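Lipoprotein (Bacillus anthracis, PDB 4JG9) is of unknown function but is a putative lipoprotein, probably tethered to the outer face of the cell membrane, and may bind lipid. Local coordinates at residues S105-K110 and N158-E163; L154-I159 and Y166-I171. All coordinates share one frame; numbering follows the deposited sequence.

Contact 1 and contact 2 lie side by side in one antiparallel sheet. Strand 153-161 is common to both, with strand 102-110 along one edge and strand 164-173 along the other. Their centres are about 8 Å apart, and each lies about 6 Å from the centre of the chain. Asn158 and Ile159 belong to both contacts. The Asn158 amide works in two directions: its ND2 serves contact 1 and its OD1 serves contact 2. The two contacts also meet directly, where Leu109 O and Val156 N are 2.9 Å apart, a probable hydrogen bond. Nearby, Lys110 N packs at 3.2 Å from Trp155 CE3.

Contact 1: S105-K110 and N158-E163; sequences SIIALK and NIYVNE
Strands 102-110 and 153-161 are antiparallel neighbours in a beta sheet, and this contact joins Ser105, Ile106 and Ile107 to Tyr160, Ile159 and Asn158. Ser105 and Tyr160 form a hydrogen-bonded pair. Ser105 N gives a nearly straight bond to Tyr160 O (2.9 Å, 173° at the hydrogen), and Tyr160 N returns one to Ser105 O. Ile107 and Asn158 form the next such pair. Here Ile107 O accepts twice, from Asn158 N at 3.0 Å and from the side-chain Asn158 ND2 at 3.0 Å. The two donors reach this oxygen from opposite faces of its carbonyl plane. The side-chain bond is more bent, 144° at the hydrogen. Asn158 CG sits beside its own backbone N (chi1 -55°), which lets the amide turn back to the neighbouring strand. Its OD1 goes to Gln168. The methyl Leu109 CD1 covers Asn158 ND2 at 3.5 Å.

On the same face, Ile107 CD1 meets the Tyr160 ring obliquely, 3.9 Å from CE2. The ring of Phe44 meets this ring, and Phe45 touches the Tyr160 side chain. Near the strand end, a water lies 2.7 Å from Ser105 OG and accepts from Glu163 N; Ser105 OG also bonds Thr131. Ile106 and Ile159 point to the other face, where both touch Trp92 of strand 88-94, as in a protein built of two packed antiparallel sheets.

Contact 2: L154-I159 and Y166-I171; sequences LWVLNI and YDQFVI
Trp155, Leu157 and Ile159 pair through their backbones with Ile171, Phe169 and Asp167 across two antiparallel strands. Trp155 and Ile171 exchange two bonds, as do Leu157 and Phe169. In the second pair Leu157 N to Phe169 O is the shorter at 2.7 Å, and Phe169 N to Leu157 O is longer and more bent. The pattern changes at Ile159. Ile159 N bonds Asp167 O, while Ile159 O accepts from Tyr166 N at 2.7 Å and weakly from Asp167 N at 3.4 Å. Two residues thus face one, a classic beta bulge close to the turn of the hairpin formed by strands 153-161 and 164-173.

One polar side-chain bond crosses the pair. Gln168 NE2 donates to Asn158 OD1 at 2.8 Å, nearly along the C=O axis, although the angle at the hydrogen is only 134°. The two side chains run side by side, with their amide planes 57° apart. Gln168 CG lies between its backbone N and carbonyl carbon (chi1 75°), and the extended chain beyond it carries the amide to this bond. NE2 also bonds Val49 O. Within the second strand, Asp167 OD1 accepts from Gln168 N, and OD2 makes a salt bridge to Lys74.

Apolar contacts line both faces. Val156 CB meets Val170 CG2 at 4.1 Å on the face of Asn158 and Gln168. On the other, Leu157 crosses Ile171 at about a right angle, with CD1 3.9 Å from Ile171 CG1. Ile159 CD1 touches Phe169 CE2 obliquely at 3.7 Å, and Met77 of the other sheet packs against Phe169.

Contact 1: S105-K110 and N158-E163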
ATOM      1  N   SER A 105       0.588  -0.522  12.994  1.00 38.32           N
ATOM      2  CA  SER A 105      -0.025  -0.298  11.685  1.00 43.21           C
ATOM      3  C   SER A 105      -1.139   0.745  11.742  1.00 42.48           C
ATOM      4  O   SER A 105      -1.915   0.813  12.702  1.00 42.76           O
ATOM      5  CB  SER A 105      -0.593  -1.600  11.097  1.00 44.46           C
ATOM      6  OG  SER A 105       0.365  -2.644  11.062  1.00 41.74           O
ATOM      7  N   ILE A 106      -1.207   1.559  10.700  1.00 39.80           N
ATOM      8  CA  ILE A 106      -2.290   2.503  10.556  1.00 41.21           C
ATOM      9  C   ILE A 106      -2.915   2.344   9.183  1.00 39.78           C
ATOM     10  O   ILE A 106      -2.243   2.500   8.168  1.00 40.30           O
ATOM     11  CB  ILE A 106      -1.824   3.944  10.700  1.00 44.59           C
ATOM     12  CG1 ILE A 106      -1.313   4.193  12.115  1.00 46.82           C
ATOM     13  CG2 ILE A 106      -2.982   4.893  10.405  1.00 44.39           C
ATOM     14  CD1 ILE A 106      -0.527   5.461  12.231  1.00 49.74           C
ATOM     15  N   ILE A 107      -4.205   2.036   9.160  1.00 39.72           N
ATOM     16  CA  ILE A 107      -4.948   1.880   7.921  1.00 40.08           C
ATOM     17  C   ILE A 107      -6.060   2.919   7.881  1.00 44.83           C
ATOM     18  O   ILE A 107      -6.962   2.887   8.718  1.00 49.45           O
ATOM     19  CB  ILE A 107      -5.580   0.493   7.844  1.00 41.77           C
ATOM     20  CG1 ILE A 107      -4.497  -0.591   7.955  1.00 38.86           C
ATOM     21  CG2 ILE A 107      -6.396   0.347   6.570  1.00 43.77           C
ATOM     22  CD1 ILE A 107      -5.022  -1.997   7.731  1.00 36.65           C
ATOM     23  N   ALA A 108      -6.015   3.811   6.896  1.00 42.98           N
ATOM     24  CA  ALA A 108      -6.930   4.950   6.836  1.00 41.26           C
ATOM     25  C   ALA A 108      -8.010   4.780   5.777  1.00 46.23           C
ATOM     26  O   ALA A 108      -7.789   4.155   4.721  1.00 48.97           O
ATOM     27  CB  ALA A 108      -6.155   6.229   6.580  1.00 33.73           C
ATOM     28  N   LEU A 109      -9.190   5.304   6.074  1.00 45.19           N
ATOM     29  CA  LEU A 109     -10.255   5.388   5.076  1.00 46.10           C
ATOM     30  C   LEU A 109     -10.935   6.734   5.155  1.00 48.77           C
ATOM     31  O   LEU A 109     -11.245   7.233   6.243  1.00 50.78           O
ATOM     32  CB  LEU A 109     -11.298   4.289   5.269  1.00 47.58           C
ATOM     33  CG  LEU A 109     -10.791   2.887   4.928  1.00 51.43           C
ATOM     34  CD1 LEU A 109     -10.494   2.104   6.197  1.00 46.91           C
ATOM     35  CD2 LEU A 109     -11.779   2.156   4.025  1.00 55.45           C
ATOM     36  N   LYS A 110     -11.177   7.321   3.995  1.00 44.28           N
ATOM     37  CA  LYS A 110     -11.888   8.571   3.945  1.00 46.03           C
ATOM     38  C   LYS A 110     -13.358   8.310   4.219  1.00 51.24           C
ATOM     39  O   LYS A 110     -13.854   7.192   4.032  1.00 51.55           O
ATOM     40  CB  LYS A 110     -11.717   9.236   2.576  1.00 50.67           C
ATOM     41  CG  LYS A 110     -12.070  10.708   2.581  1.00 52.75           C
ATOM     42  CD  LYS A 110     -11.778  11.359   1.260  1.00 51.27           C
ATOM     43  CE  LYS A 110     -12.072  12.845   1.378  1.00 54.23           C
ATOM     44  NZ  LYS A 110     -11.847  13.571   0.104  1.00 59.68           N
ATOM     45  N   ASN A 158      -7.519   3.604  11.532  1.00 42.39           N
ATOM     46  CA  ASN A 158      -7.615   2.311  12.219  1.00 40.78           C
ATOM     47  C   ASN A 158      -6.240   1.829  12.646  1.00 41.43           C
ATOM     48  O   ASN A 158      -5.330   1.743  11.830  1.00 45.05           O
ATOM     49  CB  ASN A 158      -8.284   1.271  11.331  1.00 35.96           C
ATOM     50  CG  ASN A 158      -9.628   1.725  10.836  1.00 43.16           C
ATOM     51  OD1 ASN A 158     -10.603   1.739  11.593  1.00 48.27           O
ATOM     52  ND2 ASN A 158      -9.692   2.123   9.558  1.00 39.26           N
ATOM     53  N   ILE A 159      -6.084   1.548  13.933  1.00 42.00           N
ATOM     54  CA  ILE A 159      -4.764   1.296  14.495  1.00 40.55           C
ATOM     55  C   ILE A 159      -4.633  -0.154  14.958  1.00 40.55           C
ATOM     56  O   ILE A 159      -5.513  -0.684  15.648  1.00 41.77           O
ATOM     57  CB  ILE A 159      -4.459   2.266  15.660  1.00 41.52           C
ATOM     58  CG1 ILE A 159      -4.510   3.720  15.185  1.00 42.37           C
ATOM     59  CG2 ILE A 159      -3.112   1.970  16.295  1.00 37.32           C
ATOM     60  CD1 ILE A 159      -5.103   4.638  16.232  1.00 45.05           C
ATOM     61  N   TYR A 160      -3.538  -0.789  14.555  1.00 35.04           N
ATOM     62  CA  TYR A 160      -3.263  -2.182  14.885  1.00 37.56           C
ATOM     63  C   TYR A 160      -1.891  -2.254  15.519  1.00 38.02           C
ATOM     64  O   TYR A 160      -1.012  -1.450  15.214  1.00 38.27           O
ATOM     65  CB  TYR A 160      -3.302  -3.066  13.625  1.00 36.51           C
ATOM     66  CG  TYR A 160      -4.622  -2.990  12.895  1.00 37.19           C
ATOM     67  CD1 TYR A 160      -5.542  -4.034  12.965  1.00 35.17           C
ATOM     68  CD2 TYR A 160      -4.954  -1.865  12.136  1.00 33.80           C
ATOM     69  CE1 TYR A 160      -6.765  -3.958  12.305  1.00 41.77           C
ATOM     70  CE2 TYR A 160      -6.180  -1.778  11.477  1.00 36.60           C
ATOM     71  CZ  TYR A 160      -7.074  -2.826  11.565  1.00 40.65           C
ATOM     72  OH  TYR A 160      -8.275  -2.732  10.906  1.00 43.95           O
ATOM     73  N   VAL A 161      -1.727  -3.189  16.441  1.00 37.74           N
ATOM     74  CA  VAL A 161      -0.424  -3.497  16.982  1.00 38.61           C
ATOM     75  C   VAL A 161      -0.235  -4.985  16.878  1.00 41.62           C
ATOM     76  O   VAL A 161      -1.114  -5.767  17.295  1.00 40.43           O
ATOM     77  CB  VAL A 161      -0.284  -3.049  18.450  1.00 37.37           C
ATOM     78  CG1 VAL A 161       1.021  -3.574  19.058  1.00 33.65           C
ATOM     79  CG2 VAL A 161      -0.396  -1.539  18.543  1.00 33.97           C
ATOM     80  N   ASN A 162       0.902  -5.372  16.307  1.00 41.88           N
ATOM     81  CA  ASN A 162       1.191  -6.779  16.086  1.00 46.01           C
ATOM     82  C   ASN A 162       0.051  -7.427  15.305  1.00 42.40           C
ATOM     83  O   ASN A 162      -0.307  -8.579  15.560  1.00 41.31           O
ATOM     84  CB  ASN A 162       1.433  -7.505  17.411  1.00 42.62           C
ATOM     85  CG  ASN A 162       2.244  -8.769  17.232  1.00 46.33           C
ATOM     86  OD1 ASN A 162       2.982  -8.906  16.251  1.00 46.10           O
ATOM     87  ND2 ASN A 162       2.122  -9.701  18.177  1.00 43.16           N
ATOM     88  N   GLU A 163      -0.526  -6.650  14.382  1.00 40.80           N
ATOM     89  CA  GLU A 163      -1.597  -7.102  13.481  1.00 42.66           C
ATOM     90  C   GLU A 163      -2.942  -7.329  14.139  1.00 43.62           C
ATOM     91  O   GLU A 163      -3.858  -7.849  13.503  1.00 47.61           O
ATOM     92  CB  GLU A 163      -1.175  -8.351  12.686  1.00 36.87           C
ATOM     93  CG  GLU A 163       0.075  -8.116  11.877  1.00 37.59           C
ATOM     94  CD  GLU A 163       0.281  -9.142  10.775  1.00 46.19           C
ATOM     95  OE1 GLU A 163      -0.507 -10.118  10.715  1.00 47.42           O
ATOM     96  OE2 GLU A 163       1.227  -8.952   9.963  1.00 41.88           O
TER
HETATM   97  O   HOH W   1       0.645  -4.117  13.316  1.00 43.87           O

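Contact 2: L154-I159 and Y166-I171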
ATOM      1  N   LEU A 154     -12.785  14.267   6.240  1.00 48.37           N
ATOM      2  CA  LEU A 154     -12.636  13.421   7.415  1.00 45.27           C
ATOM      3  C   LEU A 154     -12.084  12.049   7.015  1.00 47.64           C
ATOM      4  O   LEU A 154     -12.460  11.469   5.980  1.00 47.98           O
ATOM      5  CB  LEU A 154     -13.974  13.273   8.142  1.00 44.57           C
ATOM      6  CG  LEU A 154     -14.608  14.552   8.731  1.00 47.99           C
ATOM      7  CD1 LEU A 154     -16.012  14.300   9.257  1.00 42.78           C
ATOM      8  CD2 LEU A 154     -13.738  15.094   9.845  1.00 45.22           C
ATOM      9  N   TRP A 155     -11.161  11.562   7.838  1.00 44.61           N
ATOM     10  CA  TRP A 155     -10.513  10.277   7.657  1.00 41.55           C
ATOM     11  C   TRP A 155     -10.558   9.544   8.980  1.00 45.09           C
ATOM     12  O   TRP A 155     -10.306  10.142  10.027  1.00 49.16           O
ATOM     13  CB  TRP A 155      -9.047  10.469   7.258  1.00 41.77           C
ATOM     14  CG  TRP A 155      -8.862  11.022   5.875  1.00 41.93           C
ATOM     15  CD1 TRP A 155      -8.932  12.332   5.500  1.00 44.48           C
ATOM     16  CD2 TRP A 155      -8.576  10.276   4.679  1.00 37.63           C
ATOM     17  NE1 TRP A 155      -8.712  12.447   4.144  1.00 47.34           N
ATOM     18  CE2 TRP A 155      -8.492  11.200   3.620  1.00 42.88           C
ATOM     19  CE3 TRP A 155      -8.388   8.917   4.407  1.00 42.74           C
ATOM     20  CZ2 TRP A 155      -8.220  10.810   2.306  1.00 48.93           C
ATOM     21  CZ3 TRP A 155      -8.120   8.524   3.096  1.00 41.15           C
ATOM     22  CH2 TRP A 155      -8.041   9.465   2.064  1.00 43.07           C
ATOM     23  N   VAL A 156     -10.880   8.255   8.943  1.00 47.23           N
ATOM     24  CA  VAL A 156     -10.767   7.428  10.132  1.00 45.81           C
ATOM     25  C   VAL A 156      -9.415   6.720  10.124  1.00 46.58           C
ATOM     26  O   VAL A 156      -8.962   6.220   9.085  1.00 44.98           O
ATOM     27  CB  VAL A 156     -11.924   6.413  10.270  1.00 46.80           C
ATOM     28  CG1 VAL A 156     -11.945   5.434   9.084  1.00 47.98           C
ATOM     29  CG2 VAL A 156     -11.830   5.662  11.615  1.00 40.29           C
ATOM     30  N   LEU A 157      -8.761   6.702  11.277  1.00 46.91           N
ATOM     31  CA  LEU A 157      -7.474   6.041  11.403  1.00 45.74           C
ATOM     32  C   LEU A 157      -7.620   4.749  12.203  1.00 47.56           C
ATOM     33  O   LEU A 157      -7.829   4.795  13.413  1.00 50.43           O
ATOM     34  CB  LEU A 157      -6.500   6.974  12.107  1.00 43.09           C
ATOM     35  CG  LEU A 157      -5.627   7.890  11.255  1.00 45.38           C
ATOM     36  CD1 LEU A 157      -6.410   8.534  10.153  1.00 40.72           C
ATOM     37  CD2 LEU A 157      -5.001   8.959  12.147  1.00 45.41           C
ATOM     38  N   ASN A 158      -7.519   3.604  11.532  1.00 42.39           N
ATOM     39  CA  ASN A 158      -7.615   2.311  12.219  1.00 40.78           C
ATOM     40  C   ASN A 158      -6.240   1.829  12.646  1.00 41.43           C
ATOM     41  O   ASN A 158      -5.330   1.743  11.830  1.00 45.05           O
ATOM     42  CB  ASN A 158      -8.284   1.271  11.331  1.00 35.96           C
ATOM     43  CG  ASN A 158      -9.628   1.725  10.836  1.00 43.16           C
ATOM     44  OD1 ASN A 158     -10.603   1.739  11.593  1.00 48.27           O
ATOM     45  ND2 ASN A 158      -9.692   2.123   9.558  1.00 39.26           N
ATOM     46  N   ILE A 159      -6.084   1.548  13.933  1.00 42.00           N
ATOM     47  CA  ILE A 159      -4.764   1.296  14.495  1.00 40.55           C
ATOM     48  C   ILE A 159      -4.633  -0.154  14.958  1.00 40.55           C
ATOM     49  O   ILE A 159      -5.513  -0.684  15.648  1.00 41.77           O
ATOM     50  CB  ILE A 159      -4.459   2.266  15.660  1.00 41.52           C
ATOM     51  CG1 ILE A 159      -4.510   3.720  15.185  1.00 42.37           C
ATOM     52  CG2 ILE A 159      -3.112   1.970  16.295  1.00 37.32           C
ATOM     53  CD1 ILE A 159      -5.103   4.638  16.232  1.00 45.05           C
ATOM     54  N   TYR A 166      -6.377  -2.351  17.632  1.00 43.19           N
ATOM     55  CA  TYR A 166      -6.154  -1.669  18.900  1.00 44.78           C
ATOM     56  C   TYR A 166      -7.243  -0.644  19.164  1.00 51.81           C
ATOM     57  O   TYR A 166      -7.941  -0.712  20.170  1.00 54.39           O
ATOM     58  CB  TYR A 166      -4.784  -0.983  18.933  1.00 38.89           C
ATOM     59  CG  TYR A 166      -4.538  -0.315  20.260  1.00 43.78           C
ATOM     60  CD1 TYR A 166      -4.260  -1.073  21.386  1.00 46.08           C
ATOM     61  CD2 TYR A 166      -4.628   1.063  20.403  1.00 48.24           C
ATOM     62  CE1 TYR A 166      -4.052  -0.483  22.616  1.00 50.03           C
ATOM     63  CE2 TYR A 166      -4.421   1.670  21.638  1.00 49.78           C
ATOM     64  CZ  TYR A 166      -4.134   0.887  22.737  1.00 49.20           C
ATOM     65  OH  TYR A 166      -3.924   1.457  23.963  1.00 44.93           O
ATOM     66  N   ASP A 167      -7.341   0.335  18.275  1.00 51.86           N
ATOM     67  CA  ASP A 167      -8.380   1.339  18.348  1.00 47.72           C
ATOM     68  C   ASP A 167      -8.496   2.101  17.033  1.00 45.02           C
ATOM     69  O   ASP A 167      -7.841   1.765  16.037  1.00 46.01           O
ATOM     70  CB  ASP A 167      -8.121   2.303  19.506  1.00 51.72           C
ATOM     71  CG  ASP A 167      -9.410   2.691  20.229  1.00 57.48           C
ATOM     72  OD1 ASP A 167     -10.444   2.825  19.530  1.00 55.39           O
ATOM     73  OD2 ASP A 167      -9.403   2.817  21.484  1.00 56.92           O
ATOM     74  N   GLN A 168      -9.335   3.128  17.037  1.00 42.82           N
ATOM     75  CA  GLN A 168      -9.542   3.957  15.859  1.00 42.74           C
ATOM     76  C   GLN A 168      -9.986   5.356  16.277  1.00 46.54           C
ATOM     77  O   GLN A 168     -10.568   5.528  17.344  1.00 50.61           O
ATOM     78  CB  GLN A 168     -10.598   3.321  14.954  1.00 45.76           C
ATOM     79  CG  GLN A 168     -12.023   3.456  15.468  1.00 43.90           C
ATOM     80  CD  GLN A 168     -13.025   2.615  14.688  1.00 49.34           C
ATOM     81  OE1 GLN A 168     -14.180   2.492  15.090  1.00 55.58           O
ATOM     82  NE2 GLN A 168     -12.578   1.999  13.595  1.00 48.55           N
ATOM     83  N   PHE A 169      -9.688   6.358  15.460  1.00 46.60           N
ATOM     84  CA  PHE A 169     -10.271   7.680  15.670  1.00 47.51           C
ATOM     85  C   PHE A 169     -10.268   8.506  14.390  1.00 49.81           C
ATOM     86  O   PHE A 169      -9.582   8.168  13.428  1.00 50.74           O
ATOM     87  CB  PHE A 169      -9.632   8.427  16.862  1.00 46.06           C
ATOM     88  CG  PHE A 169      -8.182   8.749  16.685  1.00 44.53           C
ATOM     89  CD1 PHE A 169      -7.782   9.949  16.116  1.00 49.06           C
ATOM     90  CD2 PHE A 169      -7.215   7.867  17.114  1.00 43.85           C
ATOM     91  CE1 PHE A 169      -6.437  10.253  15.955  1.00 46.90           C
ATOM     92  CE2 PHE A 169      -5.866   8.159  16.950  1.00 46.98           C
ATOM     93  CZ  PHE A 169      -5.480   9.354  16.371  1.00 47.39           C
ATOM     94  N   VAL A 170     -11.060   9.571  14.378  1.00 49.63           N
ATOM     95  CA  VAL A 170     -11.263  10.365  13.178  1.00 48.43           C
ATOM     96  C   VAL A 170     -10.505  11.684  13.240  1.00 50.02           C
ATOM     97  O   VAL A 170     -10.508  12.368  14.262  1.00 57.60           O
ATOM     98  CB  VAL A 170     -12.773  10.625  12.948  1.00 47.13           C
ATOM     99  CG1 VAL A 170     -12.994  11.618  11.830  1.00 48.11           C
ATOM    100  CG2 VAL A 170     -13.483   9.319  12.636  1.00 47.38           C
ATOM    101  N   ILE A 171      -9.858  12.046  12.140  1.00 47.80           N
ATOM    102  CA  ILE A 171      -9.135  13.309  12.070  1.00 42.84           C
ATOM    103  C   ILE A 171      -9.626  14.094  10.872  1.00 46.91           C
ATOM    104  O   ILE A 171     -10.338  13.556  10.022  1.00 49.57           O
ATOM    105  CB  ILE A 171      -7.604  13.088  11.971  1.00 44.49           C
ATOM    106  CG1 ILE A 171      -7.262  12.252  10.738  1.00 45.20           C
ATOM    107  CG2 ILE A 171      -7.083  12.368  13.209  1.00 42.29           C
ATOM    108  CD1 ILE A 171      -6.430  12.971   9.754  1.00 42.01           C
TER